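Local coordinates for protein formiminoglutamase (PDB 4MYL) that probably hydrolyses N-formimino-L-glutamate to L-glutamate and formamide, as a manganese-binding member of the arginase family, at residues Ser147-Arg152 against Phe183-Ser188. The protein carries 1 engineered substitution. Numbering follows the deposited sequence.
Sequences SHLDVR and FACQGS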
# COMPACT_ATOMS: atom_id res chain seq x y z
N SER A 147 -12.88 -8.18 -9.06
CA SER A 147 -13.55 -8.06 -7.77
C SER A 147 -15.06 -8.33 -7.88
O SER A 147 -15.71 -8.70 -6.90
CB SER A 147 -13.33 -6.66 -7.19
OG SER A 147 -13.77 -5.68 -8.10
N HIS A 148 -15.60 -8.11 -9.08
CA HIS A 148 -17.02 -8.35 -9.41
C HIS A 148 -17.17 -9.62 -10.23
O HIS A 148 -16.20 -10.12 -10.78
CB HIS A 148 -17.60 -7.16 -10.20
CG HIS A 148 -17.67 -5.89 -9.41
ND1 HIS A 148 -16.61 -5.01 -9.31
CD2 HIS A 148 -18.68 -5.35 -8.69
CE1 HIS A 148 -16.96 -3.99 -8.56
NE2 HIS A 148 -18.21 -4.16 -8.17
N LEU A 149 -18.40 -10.13 -10.31
CA LEU A 149 -18.69 -11.34 -11.07
C LEU A 149 -18.99 -11.07 -12.56
O LEU A 149 -18.84 -11.95 -13.40
CB LEU A 149 -19.83 -12.14 -10.43
CG LEU A 149 -19.59 -12.60 -8.98
CD1 LEU A 149 -20.76 -13.45 -8.48
CD2 LEU A 149 -18.31 -13.38 -8.86
N ASP A 150 -19.43 -9.84 -12.86
CA ASP A 150 -19.67 -9.40 -14.22
C ASP A 150 -20.67 -10.29 -14.96
O ASP A 150 -20.49 -10.58 -16.15
CB ASP A 150 -18.36 -9.32 -15.00
CG ASP A 150 -17.38 -8.43 -14.33
OD1 ASP A 150 -17.74 -7.27 -14.05
OD2 ASP A 150 -16.26 -8.89 -14.04
N VAL A 151 -21.72 -10.68 -14.25
CA VAL A 151 -22.78 -11.52 -14.81
C VAL A 151 -24.16 -10.92 -14.59
O VAL A 151 -25.16 -11.49 -15.01
CB VAL A 151 -22.73 -12.97 -14.25
CG1 VAL A 151 -21.44 -13.69 -14.68
CG2 VAL A 151 -22.87 -12.97 -12.72
N ARG A 152 -24.24 -9.77 -13.93
CA ARG A 152 -25.55 -9.17 -13.66
C ARG A 152 -26.36 -8.88 -14.95
O ARG A 152 -25.80 -8.62 -16.01
CB ARG A 152 -25.43 -7.93 -12.76
CG ARG A 152 -24.70 -6.75 -13.37
CD ARG A 152 -24.66 -5.59 -12.38
NE ARG A 152 -23.79 -5.86 -11.24
CZ ARG A 152 -24.10 -5.61 -9.96
NH1 ARG A 152 -25.28 -5.06 -9.66
NH2 ARG A 152 -23.24 -5.89 -8.99
N PHE A 183 -12.22 -15.19 -10.30
CA PHE A 183 -11.00 -15.25 -9.50
C PHE A 183 -10.77 -13.95 -8.75
O PHE A 183 -10.79 -12.87 -9.33
CB PHE A 183 -9.82 -15.53 -10.43
CG PHE A 183 -8.54 -15.89 -9.71
CD1 PHE A 183 -7.63 -14.91 -9.35
CD2 PHE A 183 -8.24 -17.22 -9.43
CE1 PHE A 183 -6.45 -15.25 -8.71
CE2 PHE A 183 -7.06 -17.56 -8.79
CZ PHE A 183 -6.16 -16.59 -8.44
N ALA A 184 -10.55 -14.07 -7.44
CA ALA A 184 -10.33 -12.91 -6.58
C ALA A 184 -11.56 -12.00 -6.50
O ALA A 184 -11.45 -10.79 -6.30
CB ALA A 184 -9.12 -12.11 -7.07
N CYS A 185 -12.74 -12.58 -6.67
CA CYS A 185 -13.97 -11.84 -6.45
C CYS A 185 -14.13 -11.49 -4.96
O CYS A 185 -13.60 -12.17 -4.09
CB CYS A 185 -15.18 -12.63 -6.99
SG CYS A 185 -15.15 -14.37 -6.62
N GLN A 186 -14.87 -10.41 -4.69
CA GLN A 186 -15.01 -9.91 -3.32
C GLN A 186 -16.47 -9.96 -2.86
O GLN A 186 -17.34 -9.36 -3.50
CB GLN A 186 -14.48 -8.47 -3.25
CG GLN A 186 -12.99 -8.39 -3.50
CD GLN A 186 -12.47 -6.97 -3.44
OE1 GLN A 186 -13.14 -6.06 -2.93
NE2 GLN A 186 -11.26 -6.76 -3.95
N GLY A 187 -16.74 -10.66 -1.76
CA GLY A 187 -18.10 -10.82 -1.27
C GLY A 187 -18.82 -9.52 -0.98
O GLY A 187 -20.03 -9.43 -1.10
N SER A 188 -18.07 -8.49 -0.61
CA SER A 188 -18.68 -7.19 -0.28
C SER A 188 -19.20 -6.44 -1.50
O SER A 188 -19.97 -5.50 -1.35
CB SER A 188 -17.65 -6.30 0.41
OG SER A 188 -16.61 -6.02 -0.50
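The flat carboxamide of Gln186 carries Ser147 on one face: CB of the serine sits almost squarely over the group, 3.9 Å from Gln186 CD and 3.8 Å from NE2. Both polar atoms of the amide are bonded outside the two segments. Its NE2 donates to the backbone O of Val254, and its OE1 takes a hydrogen bond from Gln189 NE2, so the two bonds together should fix how the plane is turned beneath the serine. The side chain gets there with CG anti to its own carbonyl carbon (chi1 -65°) and a fully extended run beyond.

Backbone joins the two segments as well. Gln186 N donates to Ser147 O at 2.9 Å, nearly straight at the hydrogen (162°), although the donor stands 26° off the carbonyl plane. The same oxygen rests 3.6 Å from Cys185 CA, while Ala184 O comes to 3.7 Å from Ser147 CA.

In the alpha/beta arginase fold, 147-152 follows strand 141-145, and 183-188 begins on the end of strand 180-185, its neighbour in the parallel sheet. The first belongs to the metal-binding Asp-x-His-x-Asp loop: Asp146, His148 and Asp150 are manganese ligands, and the CB of His148 points away from 183-188. The side chain of Ser147 lies about 4 Å from those of Asp146 and Asp238, another manganese ligand.

Further along, Leu149 lays its CD2 methyl against Cys185 CB at 3.7 Å, with SG a little farther off. Leu205 and His194 also touch this leucine, and Trp207 packs on Cys185. Past Gln186, Gly187 N is hydrogen-bonded to Glu73 OE1 of a neighbouring subunit.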